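Local coordinates for protein L-asparaginase 1 (Escherichia coli, PDB 6NXC) that hydrolyses L-asparagine to L-aspartate and ammonium as an allosterically activated homotetrameric enzyme of the bacterial cytoplasm, at residues B[96-99]-B[100-104]; B[168-172]-B[173-177]; B[145-148]-B[149-153]; B[324-327]-B[328-332]; B[51-54]-B[55-59]. The protein carries 1 engineered substitution. One frame throughout, in Å; residues are numbered along the deposited sequence.

Interaction 1. Residues B[96-99]-B[100-104]; sequences KAHY and DDYDG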
loop_
_atom_site.group_PDB
_atom_site.type_symbol
_atom_site.label_atom_id
_atom_site.label_comp_id
_atom_site.label_asym_id
_atom_site.label_seq_id
_atom_site.Cartn_x
_atom_site.Cartn_y
_atom_site.Cartn_z
ATOM N N LYS B 96 21.218 21.996 22.527
ATOM C CA LYS B 96 22.037 23.227 22.383
ATOM C C LYS B 96 23.233 23.102 23.319
ATOM O O LYS B 96 24.361 23.364 22.882
ATOM C CB LYS B 96 21.213 24.468 22.741
ATOM C CG LYS B 96 21.988 25.806 22.825
ATOM C CD LYS B 96 22.634 26.199 21.552
ATOM C CE LYS B 96 23.431 27.490 21.585
ATOM N NZ LYS B 96 24.320 27.591 20.380
ATOM N N ALA B 97 23.015 22.585 24.529
ATOM C CA ALA B 97 24.073 22.334 25.546
ATOM C C ALA B 97 25.165 21.444 25.008
ATOM O O ALA B 97 26.348 21.706 25.361
ATOM C CB ALA B 97 23.516 21.783 26.817
ATOM N N HIS B 98 24.844 20.474 24.167
ATOM C CA HIS B 98 25.809 19.459 23.729
ATOM C C HIS B 98 26.141 19.637 22.251
ATOM O O HIS B 98 26.886 18.788 21.725
ATOM C CB HIS B 98 25.263 18.089 24.075
ATOM C CG HIS B 98 25.133 17.950 25.559
ATOM N ND1 HIS B 98 23.934 18.329 26.241
ATOM C CD2 HIS B 98 26.026 17.610 26.525
ATOM C CE1 HIS B 98 24.065 18.025 27.529
ATOM N NE2 HIS B 98 25.327 17.682 27.749
ATOM N N TYR B 99 25.617 20.637 21.597
ATOM C CA TYR B 99 25.685 20.750 20.117
ATOM C C TYR B 99 27.099 20.698 19.608
ATOM O O TYR B 99 27.363 19.991 18.626
ATOM C CB TYR B 99 25.062 22.034 19.646
ATOM C CG TYR B 99 24.919 22.176 18.147
ATOM C CD1 TYR B 99 24.115 21.359 17.376
ATOM C CD2 TYR B 99 25.654 23.154 17.454
ATOM C CE1 TYR B 99 23.955 21.559 16.035
ATOM C CE2 TYR B 99 25.478 23.365 16.112
ATOM C CZ TYR B 99 24.622 22.582 15.368
ATOM O OH TYR B 99 24.468 22.855 14.058
ATOM N N ASP B 100 27.984 21.531 20.191
ATOM C CA ASP B 100 29.386 21.579 19.660
ATOM C C ASP B 100 30.167 20.314 19.940
ATOM O O ASP B 100 31.203 20.093 19.231
ATOM C CB ASP B 100 30.138 22.812 20.184
ATOM C CG ASP B 100 29.571 24.104 19.604
ATOM O OD1 ASP B 100 28.941 24.068 18.536
ATOM O OD2 ASP B 100 29.770 25.141 20.225
ATOM N N ASP B 101 29.740 19.474 20.872
ATOM C CA ASP B 101 30.523 18.321 21.378
ATOM C C ASP B 101 30.264 17.001 20.631
ATOM O O ASP B 101 31.001 16.031 20.851
ATOM C CB ASP B 101 30.290 18.182 22.893
ATOM C CG ASP B 101 30.700 19.451 23.641
ATOM O OD1 ASP B 101 31.707 20.059 23.238
ATOM O OD2 ASP B 101 29.949 19.876 24.503
ATOM N N TYR B 102 29.190 16.902 19.864
ATOM C CA TYR B 102 28.774 15.617 19.233
ATOM C C TYR B 102 28.521 15.882 17.760
ATOM O O TYR B 102 28.312 17.031 17.383
ATOM C CB TYR B 102 27.534 15.106 19.966
ATOM C CG TYR B 102 27.880 14.694 21.373
ATOM C CD1 TYR B 102 27.877 15.611 22.425
ATOM C CD2 TYR B 102 28.260 13.394 21.651
ATOM C CE1 TYR B 102 28.228 15.260 23.726
ATOM C CE2 TYR B 102 28.536 13.035 22.963
ATOM C CZ TYR B 102 28.527 13.947 23.986
ATOM O OH TYR B 102 28.856 13.536 25.251
ATOM N N ASP B 103 28.464 14.823 16.975
ATOM C CA ASP B 103 28.256 14.896 15.514
ATOM C C ASP B 103 26.795 14.787 15.161
ATOM O O ASP B 103 26.391 14.962 14.017
ATOM C CB ASP B 103 29.095 13.840 14.851
ATOM C CG ASP B 103 30.578 13.992 15.119
ATOM O OD1 ASP B 103 30.991 15.160 15.055
ATOM O OD2 ASP B 103 31.256 12.973 15.553
ATOM N N GLY B 104 25.993 14.350 16.103
ATOM C CA GLY B 104 24.545 14.195 15.877
ATOM C C GLY B 104 23.829 13.824 17.150
ATOM O O GLY B 104 24.497 13.445 18.141
HETATM O O HOH W 1 27.238 23.410 22.162
#

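Interaction 2. Residues B[168-172]-B[173-177]; sequences TLFFN and NRLYR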
loop_
_atom_site.group_PDB
_atom_site.type_symbol
_atom_site.label_atom_id
_atom_site.label_comp_id
_atom_site.label_asym_id
_atom_site.label_seq_id
_atom_site.Cartn_x
_atom_site.Cartn_y
_atom_site.Cartn_z
ATOM N N THR B 168 14.309 14.813 12.231
ATOM C CA THR B 168 13.654 13.711 11.555
ATOM C C THR B 168 13.165 12.725 12.588
ATOM O O THR B 168 13.515 12.763 13.751
ATOM C CB THR B 168 14.647 13.066 10.590
ATOM O OG1 THR B 168 15.849 12.639 11.270
ATOM C CG2 THR B 168 15.042 13.976 9.436
ATOM N N LEU B 169 12.403 11.732 12.087
ATOM C CA LEU B 169 11.812 10.686 12.917
ATOM C C LEU B 169 12.111 9.361 12.211
ATOM O O LEU B 169 11.776 9.258 10.997
ATOM C CB LEU B 169 10.298 10.951 13.113
ATOM C CG LEU B 169 9.635 10.037 14.117
ATOM C CD1 LEU B 169 8.401 10.772 14.673
ATOM C CD2 LEU B 169 9.319 8.692 13.491
ATOM N N PHE B 170 12.784 8.433 12.886
ATOM C CA PHE B 170 13.144 7.088 12.319
ATOM C C PHE B 170 12.277 6.010 12.916
ATOM O O PHE B 170 12.192 5.972 14.154
ATOM C CB PHE B 170 14.598 6.717 12.597
ATOM C CG PHE B 170 14.960 5.576 11.729
ATOM C CD1 PHE B 170 14.655 4.263 12.198
ATOM C CD2 PHE B 170 15.512 5.761 10.489
ATOM C CE1 PHE B 170 14.930 3.191 11.384
ATOM C CE2 PHE B 170 15.760 4.659 9.674
ATOM C CZ PHE B 170 15.398 3.403 10.097
ATOM N N PHE B 171 11.543 5.310 12.108
ATOM C CA PHE B 171 10.770 4.159 12.610
ATOM C C PHE B 171 10.611 3.095 11.545
ATOM O O PHE B 171 10.285 3.445 10.431
ATOM C CB PHE B 171 9.430 4.706 13.143
ATOM C CG PHE B 171 8.947 4.066 14.404
ATOM C CD1 PHE B 171 9.376 4.520 15.623
ATOM C CD2 PHE B 171 8.017 3.060 14.360
ATOM C CE1 PHE B 171 8.897 3.954 16.790
ATOM C CE2 PHE B 171 7.633 2.423 15.507
ATOM C CZ PHE B 171 8.030 2.909 16.739
ATOM N N ASN B 172 10.828 1.804 11.877
ATOM C CA ASN B 172 10.468 0.724 10.920
ATOM C C ASN B 172 11.083 0.945 9.534
ATOM O O ASN B 172 10.369 0.963 8.517
ATOM C CB ASN B 172 8.947 0.668 10.808
ATOM C CG ASN B 172 8.446 -0.605 10.127
ATOM O OD1 ASN B 172 7.677 -0.558 9.163
ATOM N ND2 ASN B 172 8.869 -1.723 10.658
ATOM N N ASN B 173 12.390 1.176 9.474
ATOM C CA ASN B 173 13.214 1.239 8.261
ATOM C C ASN B 173 12.975 2.472 7.427
ATOM O O ASN B 173 13.324 2.411 6.212
ATOM C CB ASN B 173 13.043 -0.060 7.419
ATOM C CG ASN B 173 13.524 -1.256 8.214
ATOM O OD1 ASN B 173 12.758 -2.148 8.494
ATOM N ND2 ASN B 173 14.699 -1.156 8.738
ATOM N N ARG B 174 12.276 3.510 7.923
ATOM C CA ARG B 174 12.081 4.765 7.173
ATOM C C ARG B 174 12.465 5.957 8.053
ATOM O O ARG B 174 12.291 5.909 9.232
ATOM C CB ARG B 174 10.635 4.903 6.729
ATOM C CG ARG B 174 10.347 3.879 5.611
ATOM C CD ARG B 174 8.866 3.602 5.403
ATOM N NE ARG B 174 8.687 3.279 3.974
ATOM C CZ ARG B 174 7.692 3.705 3.165
ATOM N NH1 ARG B 174 6.679 4.451 3.607
ATOM N NH2 ARG B 174 7.703 3.326 1.898
ATOM N N LEU B 175 13.118 6.908 7.413
ATOM C CA LEU B 175 13.355 8.219 7.987
ATOM C C LEU B 175 12.359 9.201 7.408
ATOM O O LEU B 175 12.409 9.428 6.170
ATOM C CB LEU B 175 14.782 8.653 7.726
ATOM C CG LEU B 175 15.272 9.883 8.492
ATOM C CD1 LEU B 175 15.443 9.643 9.950
ATOM C CD2 LEU B 175 16.484 10.503 7.811
ATOM N N TYR B 176 11.634 9.899 8.296
ATOM C CA TYR B 176 10.600 10.876 7.917
ATOM C C TYR B 176 11.043 12.291 8.313
ATOM O O TYR B 176 11.732 12.448 9.339
ATOM C CB TYR B 176 9.289 10.543 8.598
ATOM C CG TYR B 176 8.752 9.169 8.282
ATOM C CD1 TYR B 176 8.101 8.872 7.102
ATOM C CD2 TYR B 176 8.879 8.142 9.186
ATOM C CE1 TYR B 176 7.569 7.612 6.866
ATOM C CE2 TYR B 176 8.419 6.854 8.940
ATOM C CZ TYR B 176 7.671 6.611 7.805
ATOM O OH TYR B 176 7.226 5.330 7.557
ATOM N N ARG B 177 10.571 13.271 7.545
ATOM C CA ARG B 177 10.657 14.668 8.036
ATOM C C ARG B 177 9.795 14.797 9.286
ATOM O O ARG B 177 8.627 14.461 9.251
ATOM C CB ARG B 177 10.221 15.615 6.942
ATOM C CG ARG B 177 10.305 17.047 7.401
ATOM C CD ARG B 177 10.054 18.116 6.324
ATOM N NE ARG B 177 11.222 18.113 5.398
ATOM C CZ ARG B 177 11.196 18.449 4.134
ATOM N NH1 ARG B 177 10.096 18.932 3.605
ATOM N NH2 ARG B 177 12.307 18.310 3.402
HETATM O O HOH W 2 8.065 3.184 8.868
#

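Interaction 3. Residues B[145-148]-B[149-153]; sequences RSDG and QINLL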
loop_
_atom_site.group_PDB
_atom_site.type_symbol
_atom_site.label_atom_id
_atom_site.label_comp_id
_atom_site.label_asym_id
_atom_site.label_seq_id
_atom_site.Cartn_x
_atom_site.Cartn_y
_atom_site.Cartn_z
ATOM N N ARG B 145 10.250 -9.581 21.215
ATOM C CA ARG B 145 9.793 -9.053 19.910
ATOM C C ARG B 145 9.924 -7.538 19.933
ATOM O O ARG B 145 9.377 -6.908 19.019
ATOM C CB ARG B 145 8.362 -9.447 19.549
ATOM C CG ARG B 145 8.062 -10.930 19.677
ATOM C CD ARG B 145 6.697 -11.255 19.167
ATOM N NE ARG B 145 5.664 -10.539 19.819
ATOM C CZ ARG B 145 4.976 -9.535 19.289
ATOM N NH1 ARG B 145 3.998 -9.035 19.987
ATOM N NH2 ARG B 145 5.225 -9.059 18.088
ATOM N N SER B 146 10.767 -7.014 20.793
ATOM C CA SER B 146 11.111 -5.583 20.764
ATOM C C SER B 146 11.621 -5.117 19.394
ATOM O O SER B 146 12.444 -5.780 18.708
ATOM C CB SER B 146 12.075 -5.173 21.780
ATOM O OG SER B 146 12.042 -3.732 21.844
ATOM N N ASP B 147 11.091 -3.966 18.968
ATOM C CA ASP B 147 11.639 -3.214 17.786
ATOM C C ASP B 147 12.638 -2.179 18.278
ATOM O O ASP B 147 13.120 -1.387 17.436
ATOM C CB ASP B 147 10.516 -2.491 17.047
ATOM C CG ASP B 147 9.508 -1.709 17.966
ATOM O OD1 ASP B 147 9.223 -2.202 19.119
ATOM O OD2 ASP B 147 8.828 -0.644 17.456
ATOM N N GLY B 148 12.866 -2.044 19.583
ATOM C CA GLY B 148 13.723 -0.956 20.043
ATOM C C GLY B 148 15.171 -1.085 19.582
ATOM O O GLY B 148 15.760 -0.057 19.282
ATOM N N GLN B 149 15.762 -2.241 19.676
ATOM C CA GLN B 149 17.143 -2.519 19.189
ATOM C C GLN B 149 17.309 -2.059 17.754
ATOM O O GLN B 149 18.213 -1.213 17.491
ATOM C CB GLN B 149 17.514 -3.998 19.226
ATOM C CG GLN B 149 17.495 -4.541 20.623
ATOM C CD GLN B 149 17.186 -6.025 20.695
ATOM O OE1 GLN B 149 18.076 -6.857 20.908
ATOM N NE2 GLN B 149 15.915 -6.373 20.533
ATOM N N ILE B 150 16.416 -2.479 16.854
ATOM C CA ILE B 150 16.617 -2.114 15.447
ATOM C C ILE B 150 16.332 -0.617 15.221
ATOM O O ILE B 150 17.140 -0.014 14.487
ATOM C CB ILE B 150 15.853 -3.050 14.508
ATOM C CG1 ILE B 150 16.370 -2.881 13.074
ATOM C CG2 ILE B 150 14.366 -2.856 14.594
ATOM C CD1 ILE B 150 17.892 -2.826 12.976
ATOM N N ASN B 151 15.265 -0.017 15.767
ATOM C CA ASN B 151 15.040 1.444 15.520
ATOM C C ASN B 151 16.226 2.240 16.071
ATOM O O ASN B 151 16.601 3.228 15.461
ATOM C CB ASN B 151 13.758 1.957 16.196
ATOM C CG ASN B 151 12.500 1.520 15.445
ATOM O OD1 ASN B 151 12.593 1.242 14.246
ATOM N ND2 ASN B 151 11.323 1.519 16.086
ATOM N N LEU B 152 16.743 1.887 17.233
ATOM C CA LEU B 152 17.839 2.710 17.822
ATOM C C LEU B 152 19.111 2.493 17.020
ATOM O O LEU B 152 19.879 3.477 16.715
ATOM C CB LEU B 152 18.015 2.456 19.326
ATOM C CG LEU B 152 19.198 3.206 19.990
ATOM C CD1 LEU B 152 19.135 4.739 19.888
ATOM C CD2 LEU B 152 19.303 2.788 21.457
ATOM N N LEU B 153 19.423 1.256 16.745
ATOM C CA LEU B 153 20.648 0.963 15.923
ATOM C C LEU B 153 20.596 1.703 14.592
ATOM O O LEU B 153 21.584 2.278 14.190
ATOM C CB LEU B 153 20.756 -0.521 15.688
ATOM C CG LEU B 153 22.116 -0.882 15.145
ATOM C CD1 LEU B 153 22.900 -1.691 16.128
ATOM C CD2 LEU B 153 21.961 -1.605 13.830
HETATM O O HOH W 3 14.728 -4.736 17.550
HETATM O O HOH W 4 9.073 -0.462 14.663
#

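Interaction 4. Residues B[324-327]-B[328-332]; sequences ATLT and KLHYL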
loop_
_atom_site.group_PDB
_atom_site.type_symbol
_atom_site.label_atom_id
_atom_site.label_comp_id
_atom_site.label_asym_id
_atom_site.label_seq_id
_atom_site.Cartn_x
_atom_site.Cartn_y
_atom_site.Cartn_z
ATOM N N ALA B 324 2.122 19.462 13.431
ATOM C CA ALA B 324 2.935 20.568 12.932
ATOM C C ALA B 324 2.241 21.913 13.259
ATOM O O ALA B 324 2.903 22.935 13.569
ATOM C CB ALA B 324 3.193 20.435 11.459
ATOM N N THR B 325 0.933 21.994 13.013
ATOM C CA THR B 325 0.174 23.255 13.255
ATOM C C THR B 325 0.225 23.702 14.755
ATOM O O THR B 325 0.467 24.907 15.082
ATOM C CB THR B 325 -1.284 23.092 12.791
ATOM O OG1 THR B 325 -1.173 22.781 11.385
ATOM C CG2 THR B 325 -2.056 24.371 12.995
ATOM N N LEU B 326 -0.029 22.791 15.697
ATOM C CA LEU B 326 0.026 23.048 17.117
ATOM C C LEU B 326 1.412 23.605 17.454
ATOM O O LEU B 326 1.474 24.638 18.189
ATOM C CB LEU B 326 -0.301 21.760 17.892
ATOM C CG LEU B 326 -0.353 22.016 19.378
ATOM C CD1 LEU B 326 -1.624 22.766 19.748
ATOM C CD2 LEU B 326 -0.167 20.787 20.220
ATOM N N THR B 327 2.491 22.885 17.022
ATOM C CA THR B 327 3.830 23.261 17.465
ATOM C C THR B 327 4.184 24.581 16.769
ATOM O O THR B 327 4.848 25.353 17.360
ATOM C CB THR B 327 4.805 22.105 17.326
ATOM O OG1 THR B 327 4.801 21.780 15.940
ATOM C CG2 THR B 327 4.371 20.943 18.158
ATOM N N LYS B 328 3.772 24.814 15.506
ATOM C CA LYS B 328 4.081 26.023 14.761
ATOM C C LYS B 328 3.435 27.226 15.487
ATOM O O LYS B 328 4.059 28.290 15.581
ATOM C CB LYS B 328 3.530 25.943 13.342
ATOM C CG LYS B 328 4.130 26.951 12.366
ATOM C CD LYS B 328 3.635 26.691 10.957
ATOM C CE LYS B 328 4.194 27.656 9.981
ATOM N NZ LYS B 328 3.717 27.356 8.612
ATOM N N LEU B 329 2.194 27.050 15.995
ATOM C CA LEU B 329 1.489 28.171 16.724
ATOM C C LEU B 329 2.240 28.442 18.027
ATOM O O LEU B 329 2.462 29.578 18.319
ATOM C CB LEU B 329 0.055 27.778 17.008
ATOM C CG LEU B 329 -0.812 27.879 15.767
ATOM C CD1 LEU B 329 -2.097 27.138 16.006
ATOM C CD2 LEU B 329 -1.054 29.355 15.478
ATOM N N HIS B 330 2.624 27.402 18.769
ATOM C CA HIS B 330 3.438 27.517 20.014
ATOM C C HIS B 330 4.666 28.311 19.690
ATOM O O HIS B 330 5.007 29.313 20.426
ATOM C CB HIS B 330 3.836 26.207 20.654
ATOM C CG HIS B 330 2.726 25.661 21.516
ATOM N ND1 HIS B 330 2.634 25.985 22.859
ATOM C CD2 HIS B 330 1.763 24.767 21.287
ATOM C CE1 HIS B 330 1.590 25.363 23.350
ATOM N NE2 HIS B 330 1.067 24.594 22.428
ATOM N N TYR B 331 5.319 27.973 18.558
ATOM C CA TYR B 331 6.559 28.663 18.186
ATOM C C TYR B 331 6.297 30.146 17.856
ATOM O O TYR B 331 6.913 31.024 18.462
ATOM C CB TYR B 331 7.212 27.912 17.004
ATOM C CG TYR B 331 8.224 28.728 16.256
ATOM C CD1 TYR B 331 9.438 29.031 16.803
ATOM C CD2 TYR B 331 7.960 29.183 14.994
ATOM C CE1 TYR B 331 10.395 29.763 16.120
ATOM C CE2 TYR B 331 8.872 29.944 14.304
ATOM C CZ TYR B 331 10.090 30.261 14.881
ATOM O OH TYR B 331 10.927 31.009 14.149
ATOM N N LEU B 332 5.345 30.422 16.993
ATOM C CA LEU B 332 5.132 31.802 16.525
ATOM C C LEU B 332 4.549 32.662 17.656
ATOM O O LEU B 332 5.026 33.828 17.760
ATOM C CB LEU B 332 4.178 31.768 15.317
ATOM C CG LEU B 332 4.786 31.244 14.030
ATOM C CD1 LEU B 332 3.674 31.020 13.039
ATOM C CD2 LEU B 332 5.867 32.170 13.450
#

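Interaction 5. Residues B[51-54]-B[55-59]; sequences LQRQ and LALMP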
loop_
_atom_site.group_PDB
_atom_site.type_symbol
_atom_site.label_atom_id
_atom_site.label_comp_id
_atom_site.label_asym_id
_atom_site.label_seq_id
_atom_site.Cartn_x
_atom_site.Cartn_y
_atom_site.Cartn_z
ATOM N N LEU B 51 17.974 0.665 30.387
ATOM C CA LEU B 51 18.288 0.816 28.939
ATOM C C LEU B 51 19.813 0.713 28.704
ATOM O O LEU B 51 20.243 -0.049 27.824
ATOM C CB LEU B 51 17.770 2.158 28.379
ATOM C CG LEU B 51 18.462 2.455 27.041
ATOM C CD1 LEU B 51 17.845 1.526 26.017
ATOM C CD2 LEU B 51 18.423 3.923 26.639
ATOM N N GLN B 52 20.601 1.529 29.367
ATOM C CA GLN B 52 22.057 1.642 29.205
ATOM C C GLN B 52 22.797 0.287 29.477
ATOM O O GLN B 52 23.727 -0.065 28.765
ATOM C CB GLN B 52 22.533 2.715 30.159
ATOM C CG GLN B 52 21.855 4.067 29.981
ATOM C CD GLN B 52 20.752 4.403 30.981
ATOM O OE1 GLN B 52 19.772 3.640 31.228
ATOM N NE2 GLN B 52 20.935 5.545 31.619
ATOM N N ARG B 53 22.392 -0.453 30.493
ATOM C CA ARG B 53 22.908 -1.830 30.762
ATOM C C ARG B 53 22.465 -2.721 29.599
ATOM O O ARG B 53 23.260 -3.546 29.122
ATOM C CB ARG B 53 22.425 -2.324 32.132
ATOM C CG ARG B 53 22.708 -3.802 32.408
ATOM C CD ARG B 53 24.242 -3.967 32.418
ATOM N NE ARG B 53 24.669 -5.278 32.887
ATOM C CZ ARG B 53 25.922 -5.771 32.814
ATOM N NH1 ARG B 53 26.897 -5.064 32.280
ATOM N NH2 ARG B 53 26.148 -7.010 33.221
ATOM N N GLN B 54 21.224 -2.587 29.102
ATOM C CA GLN B 54 20.740 -3.514 28.055
ATOM C C GLN B 54 21.584 -3.259 26.800
ATOM O O GLN B 54 22.042 -4.249 26.152
ATOM C CB GLN B 54 19.251 -3.297 27.717
ATOM C CG GLN B 54 18.253 -3.704 28.799
ATOM C CD GLN B 54 16.979 -2.876 28.760
ATOM O OE1 GLN B 54 16.999 -1.675 28.497
ATOM N NE2 GLN B 54 15.834 -3.499 29.006
ATOM N N LEU B 55 21.916 -1.989 26.490
ATOM C CA LEU B 55 22.719 -1.709 25.272
ATOM C C LEU B 55 24.161 -2.159 25.458
ATOM O O LEU B 55 24.713 -2.622 24.439
ATOM C CB LEU B 55 22.659 -0.226 24.930
ATOM C CG LEU B 55 21.262 0.266 24.576
ATOM C CD1 LEU B 55 21.328 1.741 24.235
ATOM C CD2 LEU B 55 20.654 -0.491 23.436
ATOM N N ALA B 56 24.720 -2.092 26.662
ATOM C CA ALA B 56 26.061 -2.629 26.953
ATOM C C ALA B 56 26.128 -4.113 26.574
ATOM O O ALA B 56 27.228 -4.604 26.234
ATOM C CB ALA B 56 26.370 -2.413 28.429
ATOM N N LEU B 57 25.037 -4.878 26.803
ATOM C CA LEU B 57 24.982 -6.348 26.598
ATOM C C LEU B 57 24.687 -6.774 25.148
ATOM O O LEU B 57 24.538 -7.997 24.888
ATOM C CB LEU B 57 23.940 -6.843 27.591
ATOM C CG LEU B 57 24.301 -6.669 29.056
ATOM C CD1 LEU B 57 23.039 -6.971 29.837
ATOM C CD2 LEU B 57 25.440 -7.615 29.437
ATOM N N MET B 58 24.450 -5.817 24.232
ATOM C CA MET B 58 24.020 -6.123 22.847
ATOM C C MET B 58 25.170 -5.823 21.908
ATOM O O MET B 58 25.516 -4.683 21.611
ATOM C CB MET B 58 22.813 -5.290 22.451
ATOM C CG MET B 58 21.603 -5.686 23.224
ATOM S SD MET B 58 20.235 -4.591 22.855
ATOM C CE MET B 58 18.975 -5.414 23.831
ATOM N N PRO B 59 25.857 -6.862 21.431
ATOM C CA PRO B 59 27.138 -6.615 20.791
ATOM C C PRO B 59 27.030 -5.788 19.509
ATOM O O PRO B 59 27.979 -5.143 19.083
ATOM C CB PRO B 59 27.581 -8.050 20.468
ATOM C CG PRO B 59 26.920 -8.870 21.562
ATOM C CD PRO B 59 25.534 -8.278 21.634
#

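Interaction 1. Residues B[96-99]-B[100-104]
His98 and Tyr102 meet where the chain leaves helix 85-98 and turns toward strand 104-108. The Tyr102 ring presents its edge to the backbone of His98: CD1 lies 3.4 Å from His98 O, with that oxygen in the plane of the ring. The same CD1 also reaches the side chain, 4.0 Å from His98 CB. On both residues CG stands beside the backbone N, opposite the carbonyl carbon (chi1 -63° for His98 and -68° for Tyr102), and both rings also pack against Tyr27. His98 ND1 is bonded to Asp94 O, one turn back along the helix. The turn itself is closed by Asp101 N donating to His98 O at 3.1 Å, the donor standing well above the carbonyl plane. Tyr99 is directed differently: its ring lies obliquely to the Asp100 carboxylate, the two planes 50° apart, with Tyr99 CD2 3.6 Å from Asp100 OD1. The buried Tyr99 hydroxyl is bonded to Gly129 N, and its ring makes a cation-pi contact with Lys130. One water donates to Lys96 O and accepts from Asp100 N at 2.8 Å, extending the helix pattern by one bridged step. Tyr99 O and Tyr102 O converge to 3.3 Å, two acceptors that would be expected to repel; both accept from Lys130 NZ, whose positive charge probably offsets that repulsion and holds the exit of the helix together.

Interaction 2. Residues B[168-172]-B[173-177]
Phe171 and Arg174 are the end residues of a type I' turn, with Asn172 and Asn173 at its corners, that joins strands 168-171 and 174-177 into an antiparallel beta hairpin within the large mixed sheet of the N-terminal region. Phe171 N donates to Arg174 O at 3.0 Å, nearly straight onto the carbonyl, whereas the return bond from Arg174 N comes in above the carbonyl plane of Phe171. The next hydrogen-bonded pair, Leu169 and Tyr176, is joined both ways, with Tyr176 N to Leu169 O at 2.8 Å. A water 2.7 Å from Phe171 O probably donates to it and is also hydrogen-bonded to Tyr176 OH. At the intervening non-hydrogen-bonded pair, Phe170 CA makes a CA-H...O contact with Arg174 O, while Phe170 O accepts from Thr135 OG1 on the neighbouring strand. Asn172 N in the turn is taken by Asn151 OD1 of helix 148-161, and the Arg174 guanidinium forms a salt bridge with Glu202. Phe171 also packs close to Thr111 of the substrate site. The Phe170 ring receives Arg174 O over one face, 3.4 Å above its plane, and at its edge Leu175 CD1 lies 3.9 Å from Phe170 CD2.

Interaction 3. Residues B[145-148]-B[149-153]
Asn151 lays its side chain over the Asp147 carbonyl, with CB and CG each 3.6 Å from Asp147 O, while its amide plane and that of the Asp147 carboxylate are 70° apart. Asp147 OD2 and Asn151 ND2 remain 3.6 Å apart. A water between them donates to OD2 and accepts a weak bond from ND2, and each group has firmer partners: the carboxylate takes Gln138 N and Ile139 N, and ND2 donates to Gly136 O. For Asp147, CG sits between the backbone N and the carbonyl carbon (chi1 46°), which turns the carboxylate to those two amides. Asn151 N donates almost straight to Asp147 O, at 3.0 Å with 172° at the hydrogen; Leu152 N donates to Gly148 O less straight. Just ahead of the helix, Ser146 OG, itself bonded to Ile139 O, accepts from Gly148 N at 2.9 Å. A second water carries Ser146 O to Ile150 N. Gln149 NE2 bonds to Glu60 of the second subunit, so the helix start also borders a subunit interface. Phe171 packs on both Asp147 and Asn151. This is a capped N-terminus of helix 148-161, with Ser146 as the capping residue, and the Asp147 side chain lies about 6 Å from that of the catalytic Thr34.

Interaction 4. Residues B[324-327]-B[328-332]
Ala324 O accepts from Lys328 N at 2.8 Å, the first of four consecutive i to i+4 bonds in helix 322-333; Lys328 CB also rests 3.1 Å from that oxygen. The lysine chain runs fully extended to Glu353, with which NZ forms a salt bridge, and to the carbonyl oxygens of Met346 and Gln348. Thr325 follows, lying alongside Leu329 and pointing the same way, its methyl CG2 4.1 Å from Leu329 CD1. With CG2 opposite the backbone N, OG1 (chi1 -59°) bonds back to Thr321 O, while the methyl side packs on strand 286-291 and Met346. The Thr325 side chain lies about 7 Å from an asparagine bound at the allosteric site. Leu326 is likewise side by side with His330: Leu326 CG lies in the plane of the imidazole at its edge, 4.0 Å from His330 CD2. That carbon also comes within 3.1 Å of Leu326 O, which accepts from His330 N. His330 ND1 is bonded to Thr228 O and the ring meets Trp88 edge to face, so its rotation is fixed. Thr327 closes the series, with O taking Tyr331 N and OG1 bonded back to Glu323 O, while its side chain packs against helix 114-124. The threonine hydroxyls, the lysine amine and His330 ND1 all have partners in this buried setting, and Glu353 probably offsets the lysine charge.

Interaction 5. Residues B[51-54]-B[55-59]
Leu51, Gln52 and Arg53 offer their carbonyls to Leu55 N, Ala56 N and Leu57 N in successive i to i+4 bonds, the first of 2.9 Å and running nearly along the C=O axis; at Leu57 N the pattern frays, for it also makes a weak bond to Gln54 O. Leu51 and Leu55 cross obliquely on the buried side, with Leu51 CD1 3.9 Å from Leu55 CG. Both are part of the packing that seats helix 50-56 on the N-terminal region: Leu51 rests on Tyr30 of strand 25-32 and Leu55 on Ile71 and Leu152. The helix ends here, where the chain leaves Ala56 for the loop through Leu57 and Met58. On the exposed side Leu57 lies under the Arg53 guanidinium, its CD2 3.8 Å from the guanidinium plane and over its centre, while CD1 approaches Arg53 NE at 3.9 Å. Arg53 gets there by a bend at chi2 (63°), after a first torsion of 171° that carries CG opposite the backbone N. Met58 lies by the last turn, its CG 3.3 Å from Gln54 O, and its extended chain runs on to touch Gln149.

Along the chain the five contacts follow in series, none nested or crossing: interaction 5, then 1, 3, 2 and 4. Each is local. Interaction 5 ends helix 50-56, interaction 1 turns the chain from helix 85-98 into strand 104-108, interaction 3 starts helix 148-161, and interaction 2 closes the hairpin of strands 167-171 and 174-177. Interaction 3 is the hub, touching interaction 5 through Leu152 on Leu55 and interaction 2 through Asn151 and Asp147 on Phe171, so helix 50-56, helix 148-161 and the hairpin are tied together. Interaction 1 touches none of the others. Interaction 4 belongs to the C-terminal region, its nearest atoms about 8 Å from interaction 2.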